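Long-range contacts in cellulase CEL9M (Clostridium cellulolyticum, PDB 1IA6), which probably catalyses the endohydrolysis of (1->4)-beta-D-glucosidic linkages in cellulose, lichenin and cereal beta-D-glucans as a family 9 glycoside hydrolase: residues M348-G353 with A388-P393; P362-A367 with H383-A388; D49-Y54 with F105-P110; L65-S70 with V411-N416; A57-K62 with N123-Y128. All blocks are in the same frame, centred on the assembly; numbering follows the deposited sequence.

Contact 1: residues M348-G353 with A388-P393; sequences MSYIIG and ALVGGP
The ring of Tyr350 lies against Pro393, whose CD sits over one face in a CH-pi contact, 4.2 Å from the ring centroid. This packing flanks a single antiparallel beta bridge between two loops of the family 9 catalytic module, with Ile351 and Leu389 as the non-hydrogen-bonded pair. Met348 CG covers the other face of the tyrosine, offset toward the rim, so the ring is sandwiched between Met348 and Pro393. At its edge, near the ring plane, Val390 CG2 comes to 3.7 Å from Tyr350 CD1. The second methyl of Val390 serves another partner: CG1 touches Ile352 CD1 at 3.9 Å, the two side chains crossing at about a right angle. The side chain of Val390 lies about 7 Å from those of Asp401 and Glu410, the predicted active-site residues. Ile352 CD1 also reaches Ala388 CB, 4.2 Å away. Tyr350 gets into this position because CG stands anti to its own carbonyl carbon (chi1 -77°), which carries the ring along the other loop as far as the proline. Outside the pair, Phe399 meets the tyrosine edge-to-face, and helix 327-341 packs on both loops through Tyr339 and Ile340. Moving out to the polar edge, two backbone bonds bracket the bridge. Ile352 N donates to Ala388 O at 2.9 Å, and Val390 N reaches Tyr350 O at 3.2 Å, almost in line with the carbonyl bond (C=O...N 171°).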
# COMPACT_ATOMS: atom_id res chain seq x y z
N MET A 348 11.23 4.41 21.08
CA MET A 348 11.23 5.28 19.91
C MET A 348 9.99 5.08 19.07
O MET A 348 9.38 4.01 19.06
CB MET A 348 12.47 5.02 19.05
CG MET A 348 12.45 3.70 18.28
SD MET A 348 13.90 3.46 17.21
CE MET A 348 13.41 4.41 15.77
N SER A 349 9.59 6.14 18.37
CA SER A 349 8.45 6.06 17.48
C SER A 349 8.99 5.52 16.17
O SER A 349 10.04 5.97 15.71
CB SER A 349 7.86 7.45 17.24
OG SER A 349 7.12 7.46 16.03
N TYR A 350 8.29 4.56 15.57
CA TYR A 350 8.74 4.01 14.31
C TYR A 350 8.16 4.76 13.12
O TYR A 350 8.36 4.37 11.96
CB TYR A 350 8.43 2.51 14.25
CG TYR A 350 9.42 1.72 15.07
CD1 TYR A 350 10.76 1.66 14.69
CD2 TYR A 350 9.04 1.09 16.26
CE1 TYR A 350 11.70 0.99 15.47
CE2 TYR A 350 9.98 0.42 17.05
CZ TYR A 350 11.30 0.38 16.65
OH TYR A 350 12.24 -0.28 17.42
N ILE A 351 7.46 5.84 13.42
CA ILE A 351 6.90 6.71 12.39
C ILE A 351 7.77 7.97 12.44
O ILE A 351 7.78 8.68 13.45
CB ILE A 351 5.44 7.10 12.67
CG1 ILE A 351 4.54 5.86 12.60
CG2 ILE A 351 4.97 8.13 11.64
CD1 ILE A 351 3.09 6.16 12.93
N ILE A 352 8.50 8.24 11.37
CA ILE A 352 9.37 9.41 11.34
C ILE A 352 8.57 10.71 11.51
O ILE A 352 7.51 10.87 10.92
CB ILE A 352 10.18 9.46 10.03
CG1 ILE A 352 11.15 8.27 9.98
CG2 ILE A 352 10.95 10.78 9.93
CD1 ILE A 352 11.90 8.16 8.67
N GLY A 353 9.09 11.62 12.32
CA GLY A 353 8.42 12.90 12.53
C GLY A 353 7.29 12.88 13.55
O GLY A 353 6.65 13.90 13.78
N ALA A 388 6.62 8.52 7.60
CA ALA A 388 7.14 7.27 7.07
C ALA A 388 7.30 6.18 8.13
O ALA A 388 7.86 6.41 9.20
CB ALA A 388 8.49 7.51 6.39
N LEU A 389 6.79 4.99 7.82
CA LEU A 389 6.93 3.84 8.70
C LEU A 389 8.22 3.15 8.26
O LEU A 389 8.36 2.76 7.10
CB LEU A 389 5.75 2.88 8.54
CG LEU A 389 5.80 1.59 9.36
CD1 LEU A 389 5.64 1.91 10.85
CD2 LEU A 389 4.69 0.66 8.92
N VAL A 390 9.18 3.00 9.17
CA VAL A 390 10.44 2.35 8.80
C VAL A 390 10.33 0.83 8.89
O VAL A 390 9.36 0.29 9.42
CB VAL A 390 11.61 2.83 9.68
CG1 VAL A 390 11.83 4.32 9.47
CG2 VAL A 390 11.33 2.54 11.14
N GLY A 391 11.34 0.13 8.37
CA GLY A 391 11.34 -1.32 8.40
C GLY A 391 11.02 -1.87 9.78
O GLY A 391 10.10 -2.69 9.93
N GLY A 392 11.76 -1.43 10.79
CA GLY A 392 11.50 -1.91 12.13
C GLY A 392 12.70 -2.59 12.79
O GLY A 392 13.77 -2.67 12.20
N PRO A 393 12.53 -3.09 14.02
CA PRO A 393 13.57 -3.77 14.81
C PRO A 393 13.72 -5.26 14.52
O PRO A 393 12.95 -5.83 13.74
CB PRO A 393 13.10 -3.53 16.23
CG PRO A 393 11.61 -3.73 16.09
CD PRO A 393 11.28 -2.96 14.81

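Contact 2: residues P362-A367 with H383-A388; sequences PHHRAA and HLLTGA
Ala367, in the short helix 365-368, and His383 are tied by one backbone bond, His383 N to Ala367 O, 3.0 Å long and fairly straight (161° at the hydrogen) with the donor in the carbonyl plane. The His383 ring then turns its edge to the helix, bringing CD2 to 3.6 Å from Ala366 O, while Trp34 stacks on the same imidazole. Deeper in, Leu385 fills the corner between the helix and the residues leading into it. Its CB lies 4.0 Å from Ala367 CB, and its two methyls are spread across one face of the His364 ring. CD1 sits over the middle of that face, 4.1 Å from the centroid and only 9° off the normal, a CH-pi contact; CD2 lies nearer the base of the ring, 3.8 Å from His364 CG, and also meets Pro362 CB at 4.2 Å. Pro362 stands near Asp401, a predicted active-site residue, and His364 near the zinc ligand His55. With CG swung anti to the backbone N (chi1 -170°), the His364 side chain folds beside its own carbonyl and places ND1 where it can accept from Ala367 N. That 3.0 Å bond, with Ala367 N close to the ring plane of His364, makes His364 the N-cap of the helix. The remaining ring nitrogen, NE2, bonds to Asn20 OD1. Both nitrogens being used in this way, ND1 as an acceptor and NE2 facing an amide oxygen, the geometry is consistent with a neutral His364 carrying its proton on NE2, its ring fixed in rotation while Leu385 covers a face.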
# COMPACT_ATOMS: atom_id res chain seq x y z
N PRO A 362 16.64 7.45 7.29
CA PRO A 362 15.75 6.70 6.40
C PRO A 362 16.40 6.43 5.04
O PRO A 362 17.12 7.28 4.51
CB PRO A 362 14.53 7.60 6.29
CG PRO A 362 15.14 8.98 6.39
CD PRO A 362 16.13 8.81 7.53
N HIS A 363 16.17 5.25 4.48
CA HIS A 363 16.72 4.91 3.17
C HIS A 363 15.80 5.54 2.14
O HIS A 363 14.94 4.88 1.55
CB HIS A 363 16.76 3.39 3.00
CG HIS A 363 17.44 2.94 1.74
ND1 HIS A 363 18.73 3.31 1.43
CD2 HIS A 363 17.01 2.16 0.72
CE1 HIS A 363 19.06 2.78 0.27
NE2 HIS A 363 18.04 2.08 -0.18
N HIS A 364 15.97 6.84 1.92
CA HIS A 364 15.13 7.59 1.00
C HIS A 364 15.99 8.68 0.35
O HIS A 364 16.50 9.58 1.02
CB HIS A 364 13.96 8.19 1.79
CG HIS A 364 12.88 8.79 0.94
ND1 HIS A 364 12.94 10.08 0.45
CD2 HIS A 364 11.69 8.29 0.53
CE1 HIS A 364 11.84 10.35 -0.22
NE2 HIS A 364 11.06 9.28 -0.18
N ARG A 365 16.14 8.60 -0.97
CA ARG A 365 16.97 9.56 -1.69
C ARG A 365 16.57 11.03 -1.54
O ARG A 365 17.41 11.86 -1.20
CB ARG A 365 17.03 9.18 -3.17
CG ARG A 365 17.85 7.91 -3.41
CD ARG A 365 17.71 7.38 -4.83
NE ARG A 365 18.59 6.24 -5.06
CZ ARG A 365 18.44 5.03 -4.52
NH1 ARG A 365 17.42 4.78 -3.70
NH2 ARG A 365 19.31 4.07 -4.79
N ALA A 366 15.30 11.35 -1.78
CA ALA A 366 14.85 12.73 -1.67
C ALA A 366 15.04 13.30 -0.26
O ALA A 366 15.58 14.39 -0.09
CB ALA A 366 13.39 12.85 -2.10
N ALA A 367 14.58 12.56 0.75
CA ALA A 367 14.71 13.01 2.14
C ALA A 367 16.17 13.14 2.57
O ALA A 367 16.53 14.07 3.29
CB ALA A 367 13.97 12.05 3.08
N HIS A 383 16.30 16.31 5.21
CA HIS A 383 14.89 16.67 5.34
C HIS A 383 14.10 15.67 6.19
O HIS A 383 14.43 14.49 6.24
CB HIS A 383 14.27 16.76 3.94
CG HIS A 383 15.01 17.67 3.02
ND1 HIS A 383 15.08 19.03 3.21
CD2 HIS A 383 15.73 17.41 1.90
CE1 HIS A 383 15.81 19.58 2.26
NE2 HIS A 383 16.22 18.62 1.44
N LEU A 384 13.06 16.16 6.86
CA LEU A 384 12.23 15.32 7.71
C LEU A 384 11.16 14.60 6.88
O LEU A 384 10.28 15.25 6.30
CB LEU A 384 11.56 16.16 8.80
CG LEU A 384 10.71 15.39 9.82
CD1 LEU A 384 11.58 14.44 10.63
CD2 LEU A 384 10.00 16.37 10.75
N LEU A 385 11.24 13.28 6.84
CA LEU A 385 10.29 12.46 6.08
C LEU A 385 9.08 12.12 6.95
O LEU A 385 8.86 10.97 7.32
CB LEU A 385 10.99 11.18 5.61
CG LEU A 385 10.26 10.22 4.66
CD1 LEU A 385 9.89 10.94 3.38
CD2 LEU A 385 11.15 9.03 4.35
N THR A 386 8.28 13.14 7.25
CA THR A 386 7.10 13.00 8.09
C THR A 386 6.15 11.88 7.70
O THR A 386 5.74 11.77 6.54
CB THR A 386 6.32 14.33 8.12
OG1 THR A 386 7.19 15.38 8.55
CG2 THR A 386 5.12 14.23 9.07
N GLY A 387 5.79 11.05 8.68
CA GLY A 387 4.84 9.97 8.46
C GLY A 387 5.34 8.63 7.94
O GLY A 387 4.56 7.68 7.87
N ALA A 388 6.62 8.52 7.60
CA ALA A 388 7.14 7.27 7.07
C ALA A 388 7.30 6.18 8.13
O ALA A 388 7.86 6.41 9.20
CB ALA A 388 8.49 7.51 6.39

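Contact 3: residues D49-Y54 with F105-P110; sequences DLTGGY and FLKSHP
Asp49 meets Lys107 through OD2, which forms a salt bridge with NZ at 3.1 Å, weak as a hydrogen bond. Its first torsion (chi1 178°) turns the carboxylate toward Thr51, where OD1 accepts twice: from Thr51 N, above the carboxylate plane, which makes an Asx turn, and from Thr51 OG1 at 2.7 Å on the syn lone pair. A water spans the backbones alongside, donating to both Asp49 O and Lys107 O. Leu50 sends CD2 to Ser108, 3.6 Å from OG, whose polar partner is Tyr104 O. This is where the loop near the zinc site, running between helix 6-15 and strand 62-63, leans on the C-terminal end of helix 91-107, a helix of the (alpha/alpha)6 barrel of family 9; Tyr116 and Val119 of strand 115-119 cover Leu50 as well. Thr51 grips the lysine with two atoms. Its hydroxyl OG1 and its carbonyl O each lie 3.0 Å from Lys107 NZ, and the ammonium approaches the carbonyl from well above its plane. In the lysine chain a bend at chi3 (65°) brings CE of Lys107 to 3.3 Å from Asp49 OD2 and puts NZ between Asp49 and Thr51.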
# COMPACT_ATOMS: atom_id res chain seq x y z
N ASP A 49 1.70 9.54 -22.49
CA ASP A 49 2.03 10.32 -21.29
C ASP A 49 1.87 9.40 -20.08
O ASP A 49 0.75 9.04 -19.72
CB ASP A 49 1.10 11.53 -21.16
CG ASP A 49 1.38 12.35 -19.91
OD1 ASP A 49 2.38 12.07 -19.22
OD2 ASP A 49 0.60 13.28 -19.62
N LEU A 50 2.99 9.01 -19.48
CA LEU A 50 2.96 8.14 -18.31
C LEU A 50 3.50 8.84 -17.07
O LEU A 50 4.00 8.18 -16.15
CB LEU A 50 3.77 6.86 -18.57
CG LEU A 50 3.23 5.91 -19.64
CD1 LEU A 50 4.17 4.72 -19.80
CD2 LEU A 50 1.84 5.45 -19.25
N THR A 51 3.39 10.16 -17.05
CA THR A 51 3.86 10.92 -15.90
C THR A 51 2.85 10.82 -14.76
O THR A 51 1.67 10.54 -14.99
CB THR A 51 4.07 12.41 -16.25
OG1 THR A 51 2.83 12.98 -16.70
CG2 THR A 51 5.12 12.56 -17.34
N GLY A 52 3.32 11.05 -13.54
CA GLY A 52 2.44 10.98 -12.38
C GLY A 52 2.72 9.74 -11.57
O GLY A 52 3.75 9.09 -11.75
N GLY A 53 1.80 9.39 -10.68
CA GLY A 53 2.01 8.21 -9.87
C GLY A 53 3.03 8.48 -8.78
O GLY A 53 3.37 9.63 -8.51
N TYR A 54 3.53 7.41 -8.16
CA TYR A 54 4.48 7.56 -7.07
C TYR A 54 5.74 6.72 -7.18
O TYR A 54 5.72 5.62 -7.73
CB TYR A 54 3.82 7.17 -5.74
CG TYR A 54 2.64 8.01 -5.31
CD1 TYR A 54 1.38 7.84 -5.88
CD2 TYR A 54 2.78 8.94 -4.28
CE1 TYR A 54 0.28 8.56 -5.42
CE2 TYR A 54 1.69 9.67 -3.81
CZ TYR A 54 0.45 9.47 -4.38
OH TYR A 54 -0.63 10.17 -3.89
N PHE A 105 -3.21 5.70 -13.21
CA PHE A 105 -3.71 4.45 -13.74
C PHE A 105 -4.51 4.67 -15.03
O PHE A 105 -4.39 3.89 -15.99
CB PHE A 105 -4.60 3.73 -12.72
CG PHE A 105 -3.90 3.38 -11.44
CD1 PHE A 105 -2.55 3.06 -11.43
CD2 PHE A 105 -4.60 3.36 -10.24
CE1 PHE A 105 -1.90 2.72 -10.24
CE2 PHE A 105 -3.96 3.02 -9.05
CZ PHE A 105 -2.61 2.70 -9.05
N LEU A 106 -5.32 5.72 -15.05
CA LEU A 106 -6.13 6.02 -16.23
C LEU A 106 -5.26 6.39 -17.43
O LEU A 106 -5.52 5.94 -18.55
CB LEU A 106 -7.12 7.15 -15.93
CG LEU A 106 -8.26 6.80 -14.97
CD1 LEU A 106 -9.10 8.04 -14.68
CD2 LEU A 106 -9.12 5.70 -15.58
N LYS A 107 -4.22 7.18 -17.20
CA LYS A 107 -3.31 7.58 -18.28
C LYS A 107 -2.54 6.37 -18.81
O LYS A 107 -2.18 6.31 -19.99
CB LYS A 107 -2.34 8.65 -17.78
CG LYS A 107 -3.02 9.97 -17.44
CD LYS A 107 -2.11 10.91 -16.66
CE LYS A 107 -0.91 11.35 -17.47
NZ LYS A 107 -0.09 12.33 -16.71
N SER A 108 -2.29 5.40 -17.94
CA SER A 108 -1.56 4.20 -18.31
C SER A 108 -2.41 3.17 -19.05
O SER A 108 -1.91 2.11 -19.43
CB SER A 108 -0.96 3.54 -17.05
OG SER A 108 -0.10 4.43 -16.36
N HIS A 109 -3.68 3.49 -19.26
CA HIS A 109 -4.62 2.60 -19.96
C HIS A 109 -5.13 3.35 -21.20
O HIS A 109 -6.28 3.80 -21.23
CB HIS A 109 -5.78 2.26 -19.01
CG HIS A 109 -6.74 1.24 -19.54
ND1 HIS A 109 -6.34 0.02 -20.04
CD2 HIS A 109 -8.10 1.23 -19.59
CE1 HIS A 109 -7.40 -0.69 -20.38
NE2 HIS A 109 -8.48 0.03 -20.12
N PRO A 110 -4.28 3.49 -22.23
CA PRO A 110 -4.59 4.19 -23.48
C PRO A 110 -5.77 3.63 -24.29
O PRO A 110 -6.48 4.39 -24.95
CB PRO A 110 -3.27 4.13 -24.25
CG PRO A 110 -2.67 2.85 -23.77
CD PRO A 110 -2.92 2.91 -22.29
O HOH W 1 -1.66 9.13 -21.29

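Contact 4: residues L65-S70 with V411-N416; sequences LPQGYS and VALDYN
Tyr69 packs on Asp414 where two helices of the (alpha/alpha)6 barrel, 64-80 and 413-429, meet near the middle of the molecule. From its CB the tyrosine heads toward the other helix, a chi1 of 164° aiming the ring across at Asp414. One side of the ring does the touching: CD2 and CE2 of Tyr69 each lie 3.9 Å from Asp414 CB, in an approach that is neither squarely over the face nor at the edge. Further out, Tyr69 CE2 comes to 4.1 Å from Asp414 O. At the tip, Tyr69 OH is hydrogen-bonded at 2.9 Å to a water that lies in the plane of the ring, between this hydroxyl and Asp414 O. The carboxylate of Asp414 is turned 61° from the ring plane, and its OD2 forms a salt bridge with Arg308; a sulfate ion, probably from the crystallisation liquor, lies close to the side chain of Asp414. Beside the tyrosine, Leu413 lies against two residues of the first helix. Its CD1 is 3.6 Å from Gln67 NE2, the amide whose OE1 accepts from Tyr54 N. Leu413 CB lies 3.5 Å from Ser70 OG, where the helices come close. No direct hydrogen bond joins the two segments, and the serine hydroxyl is used within its own helix: Ser70 OG donates to Pro66 O at 2.8 Å, on the opposite face of that carbonyl's plane from Ser70 N.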
# COMPACT_ATOMS: atom_id res chain seq x y z
N LEU A 65 2.84 -3.61 -9.28
CA LEU A 65 2.12 -4.35 -8.24
C LEU A 65 1.98 -3.57 -6.94
O LEU A 65 0.87 -3.40 -6.44
CB LEU A 65 2.77 -5.72 -8.00
CG LEU A 65 2.00 -6.67 -7.07
CD1 LEU A 65 0.51 -6.69 -7.43
CD2 LEU A 65 2.59 -8.07 -7.18
N PRO A 66 3.10 -3.11 -6.36
CA PRO A 66 2.95 -2.36 -5.11
C PRO A 66 2.22 -1.03 -5.31
O PRO A 66 1.60 -0.51 -4.39
CB PRO A 66 4.39 -2.18 -4.62
CG PRO A 66 5.21 -2.28 -5.87
CD PRO A 66 4.52 -3.37 -6.65
N GLN A 67 2.29 -0.47 -6.52
CA GLN A 67 1.60 0.78 -6.80
C GLN A 67 0.09 0.53 -6.70
O GLN A 67 -0.64 1.28 -6.05
CB GLN A 67 1.96 1.31 -8.19
CG GLN A 67 1.43 2.71 -8.51
CD GLN A 67 2.44 3.83 -8.25
OE1 GLN A 67 2.15 5.00 -8.50
NE2 GLN A 67 3.62 3.48 -7.75
N GLY A 68 -0.37 -0.54 -7.35
CA GLY A 68 -1.78 -0.88 -7.32
C GLY A 68 -2.26 -1.33 -5.95
O GLY A 68 -3.34 -0.94 -5.50
N TYR A 69 -1.47 -2.17 -5.30
CA TYR A 69 -1.80 -2.66 -3.96
C TYR A 69 -1.98 -1.48 -3.00
O TYR A 69 -2.96 -1.40 -2.27
CB TYR A 69 -0.66 -3.55 -3.44
CG TYR A 69 -0.70 -3.81 -1.95
CD1 TYR A 69 -1.52 -4.80 -1.42
CD2 TYR A 69 0.07 -3.05 -1.07
CE1 TYR A 69 -1.58 -5.03 -0.04
CE2 TYR A 69 0.02 -3.26 0.31
CZ TYR A 69 -0.81 -4.26 0.82
OH TYR A 69 -0.87 -4.48 2.17
N SER A 70 -1.01 -0.57 -3.01
CA SER A 70 -1.06 0.59 -2.13
C SER A 70 -2.31 1.43 -2.36
O SER A 70 -2.98 1.83 -1.40
CB SER A 70 0.20 1.44 -2.31
OG SER A 70 1.34 0.71 -1.87
N VAL A 411 11.79 2.43 3.78
CA VAL A 411 10.46 3.03 3.81
C VAL A 411 9.86 2.73 2.43
O VAL A 411 10.61 2.58 1.46
CB VAL A 411 10.51 4.56 4.01
CG1 VAL A 411 11.16 4.88 5.35
CG2 VAL A 411 11.27 5.22 2.87
N ALA A 412 8.54 2.63 2.33
CA ALA A 412 7.94 2.32 1.03
C ALA A 412 6.44 2.56 1.01
O ALA A 412 5.79 2.63 2.05
CB ALA A 412 8.22 0.87 0.67
N LEU A 413 5.89 2.68 -0.20
CA LEU A 413 4.46 2.90 -0.36
C LEU A 413 3.65 1.81 0.33
O LEU A 413 2.72 2.11 1.08
CB LEU A 413 4.09 2.91 -1.85
CG LEU A 413 4.61 4.02 -2.75
CD1 LEU A 413 4.08 3.80 -4.17
CD2 LEU A 413 4.16 5.37 -2.22
N ASP A 414 3.99 0.55 0.08
CA ASP A 414 3.23 -0.55 0.66
C ASP A 414 3.33 -0.62 2.18
O ASP A 414 2.44 -1.17 2.84
CB ASP A 414 3.61 -1.89 0.02
CG ASP A 414 4.95 -2.42 0.48
OD1 ASP A 414 5.99 -1.83 0.12
OD2 ASP A 414 4.97 -3.44 1.20
N TYR A 415 4.39 -0.06 2.75
CA TYR A 415 4.56 -0.04 4.20
C TYR A 415 3.49 0.88 4.79
O TYR A 415 2.74 0.49 5.70
CB TYR A 415 5.93 0.52 4.58
CG TYR A 415 7.11 -0.41 4.43
CD1 TYR A 415 7.08 -1.49 3.55
CD2 TYR A 415 8.29 -0.17 5.13
CE1 TYR A 415 8.19 -2.31 3.38
CE2 TYR A 415 9.41 -0.98 4.97
CZ TYR A 415 9.35 -2.05 4.10
OH TYR A 415 10.46 -2.84 3.93
N ASN A 416 3.43 2.10 4.28
CA ASN A 416 2.47 3.08 4.78
C ASN A 416 1.01 2.82 4.45
O ASN A 416 0.13 3.28 5.18
CB ASN A 416 2.85 4.48 4.31
CG ASN A 416 3.77 5.18 5.30
OD1 ASN A 416 4.89 4.74 5.53
ND2 ASN A 416 3.28 6.27 5.89
O HOH W 2 0.78 -2.81 3.84

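Contact 5: residues A57-K62 with N123-Y128; sequences AGDHVK and NADHTY
Asp59 and His126 face each other obliquely, carboxylate and imidazole planes 33° apart, in a His-carboxylate hydrogen bond. His126 NE2 donates, close to its own ring plane, to the anti lone pair of Asp59 OD2 at 2.7 Å. The partner segment here is the end of the short helix 122-125 running into a type I turn from Asp125 to Tyr128, and it packs on the loop that leads into strand 62-63 beside the zinc site. The other carboxylate is handled differently. Asp125, its CG anti to the backbone N (chi1 -177°), extends straight at the loop, and OD2 accepts from His60 N at 2.9 Å on the syn side. The side chains of His60 and Asp125 cross at about a right angle, with ring and carboxylate planes 68° apart and Asp125 OD1 3.6 Å from His60 CB. His60 ND1 instead bonds to Gln135 OE1. Val61 runs alongside Asp125 in the opposite sense, CG2 resting 3.5 Å from Asp125 CB. Asp59 OD2 and Asp125 OD2 are 4.4 Å apart, like charges that their separate N-H donors probably ease. Arg365 bonds to Gly58 O and Tyr128 O, one carbonyl on each segment. At the far end, the rings of His60 and Tyr128 meet edge on, His60 CE1 being 4.2 Å from Tyr128 CE2.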
# COMPACT_ATOMS: atom_id res chain seq x y z
N ALA A 57 9.72 3.37 -3.31
CA ALA A 57 10.20 3.37 -1.93
C ALA A 57 11.21 4.48 -1.70
O ALA A 57 10.84 5.65 -1.62
CB ALA A 57 10.83 2.01 -1.62
N GLY A 58 12.48 4.11 -1.59
CA GLY A 58 13.53 5.09 -1.40
C GLY A 58 14.14 5.38 -2.76
O GLY A 58 15.01 6.24 -2.90
N ASP A 59 13.67 4.63 -3.75
CA ASP A 59 14.12 4.77 -5.13
C ASP A 59 13.07 5.53 -5.94
O ASP A 59 12.11 6.05 -5.38
CB ASP A 59 14.39 3.40 -5.75
CG ASP A 59 13.21 2.45 -5.63
OD1 ASP A 59 12.15 2.88 -5.12
OD2 ASP A 59 13.34 1.28 -6.04
N HIS A 60 13.22 5.55 -7.26
CA HIS A 60 12.30 6.31 -8.09
C HIS A 60 11.53 5.54 -9.15
O HIS A 60 10.80 6.13 -9.94
CB HIS A 60 13.07 7.46 -8.73
CG HIS A 60 13.74 8.36 -7.74
ND1 HIS A 60 15.00 8.89 -7.95
CD2 HIS A 60 13.34 8.81 -6.53
CE1 HIS A 60 15.34 9.63 -6.91
NE2 HIS A 60 14.35 9.60 -6.03
N VAL A 61 11.67 4.22 -9.16
CA VAL A 61 10.96 3.40 -10.12
C VAL A 61 9.49 3.27 -9.72
O VAL A 61 9.17 3.26 -8.54
CB VAL A 61 11.58 1.98 -10.20
CG1 VAL A 61 10.78 1.10 -11.15
CG2 VAL A 61 13.03 2.08 -10.64
N LYS A 62 8.61 3.19 -10.71
CA LYS A 62 7.19 3.02 -10.44
C LYS A 62 6.87 1.57 -10.80
O LYS A 62 6.75 1.22 -11.97
CB LYS A 62 6.37 4.01 -11.28
CG LYS A 62 6.78 5.46 -10.99
CD LYS A 62 5.87 6.50 -11.64
CE LYS A 62 6.08 6.60 -13.13
NZ LYS A 62 5.44 7.84 -13.68
N ASN A 123 17.62 -1.85 -11.62
CA ASN A 123 19.06 -1.92 -11.46
C ASN A 123 19.76 -0.58 -11.70
O ASN A 123 20.57 -0.15 -10.89
CB ASN A 123 19.64 -2.98 -12.39
CG ASN A 123 19.10 -4.36 -12.08
OD1 ASN A 123 19.29 -4.87 -10.98
ND2 ASN A 123 18.41 -4.96 -13.05
N ALA A 124 19.43 0.07 -12.81
CA ALA A 124 20.03 1.35 -13.15
C ALA A 124 19.60 2.46 -12.21
O ALA A 124 20.41 3.28 -11.78
CB ALA A 124 19.67 1.72 -14.59
N ASP A 125 18.31 2.49 -11.87
CA ASP A 125 17.80 3.52 -10.98
C ASP A 125 18.53 3.51 -9.64
O ASP A 125 18.80 4.56 -9.06
CB ASP A 125 16.31 3.33 -10.74
CG ASP A 125 15.71 4.41 -9.86
OD1 ASP A 125 15.66 5.57 -10.31
OD2 ASP A 125 15.31 4.11 -8.72
N HIS A 126 18.86 2.32 -9.16
CA HIS A 126 19.53 2.18 -7.87
C HIS A 126 21.00 2.59 -7.86
O HIS A 126 21.58 2.72 -6.78
CB HIS A 126 19.35 0.75 -7.36
CG HIS A 126 17.93 0.41 -7.04
ND1 HIS A 126 17.54 -0.85 -6.63
CD2 HIS A 126 16.81 1.16 -7.05
CE1 HIS A 126 16.24 -0.85 -6.41
NE2 HIS A 126 15.77 0.36 -6.66
N THR A 127 21.59 2.79 -9.03
CA THR A 127 22.99 3.21 -9.08
C THR A 127 23.06 4.73 -8.91
O THR A 127 24.14 5.30 -8.75
CB THR A 127 23.66 2.85 -10.42
OG1 THR A 127 23.00 3.52 -11.49
CG2 THR A 127 23.62 1.35 -10.65
N TYR A 128 21.90 5.37 -8.94
CA TYR A 128 21.81 6.82 -8.80
C TYR A 128 21.41 7.21 -7.38
O TYR A 128 20.55 6.58 -6.78
CB TYR A 128 20.76 7.37 -9.78
CG TYR A 128 20.43 8.84 -9.59
CD1 TYR A 128 21.28 9.84 -10.07
CD2 TYR A 128 19.27 9.23 -8.92
CE1 TYR A 128 20.97 11.20 -9.89
CE2 TYR A 128 18.96 10.58 -8.73
CZ TYR A 128 19.82 11.56 -9.22
OH TYR A 128 19.51 12.88 -9.03

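From the N terminus, three contacts open in close succession. Contact 3 starts at 49-54 and closes at the end of helix 91-107; contact 5 starts at 57-62 and closes at the end of helix 122-125 and the turn that follows; contact 4 starts in helix 64-80 and closes only at helix 413-429. All three cross one another, with Lys62 reaching back to the carbonyls of Gly52 and Leu50, and Gln67 to Tyr54 N. Inside the long loop of contact 4 lies contact 1, and inside that contact 2; the inner pair share Ala388. Asn416 anchors both to helix 413-429, while Arg365 ties contact 2 to contact 5, linking the late loops to the zinc-site region.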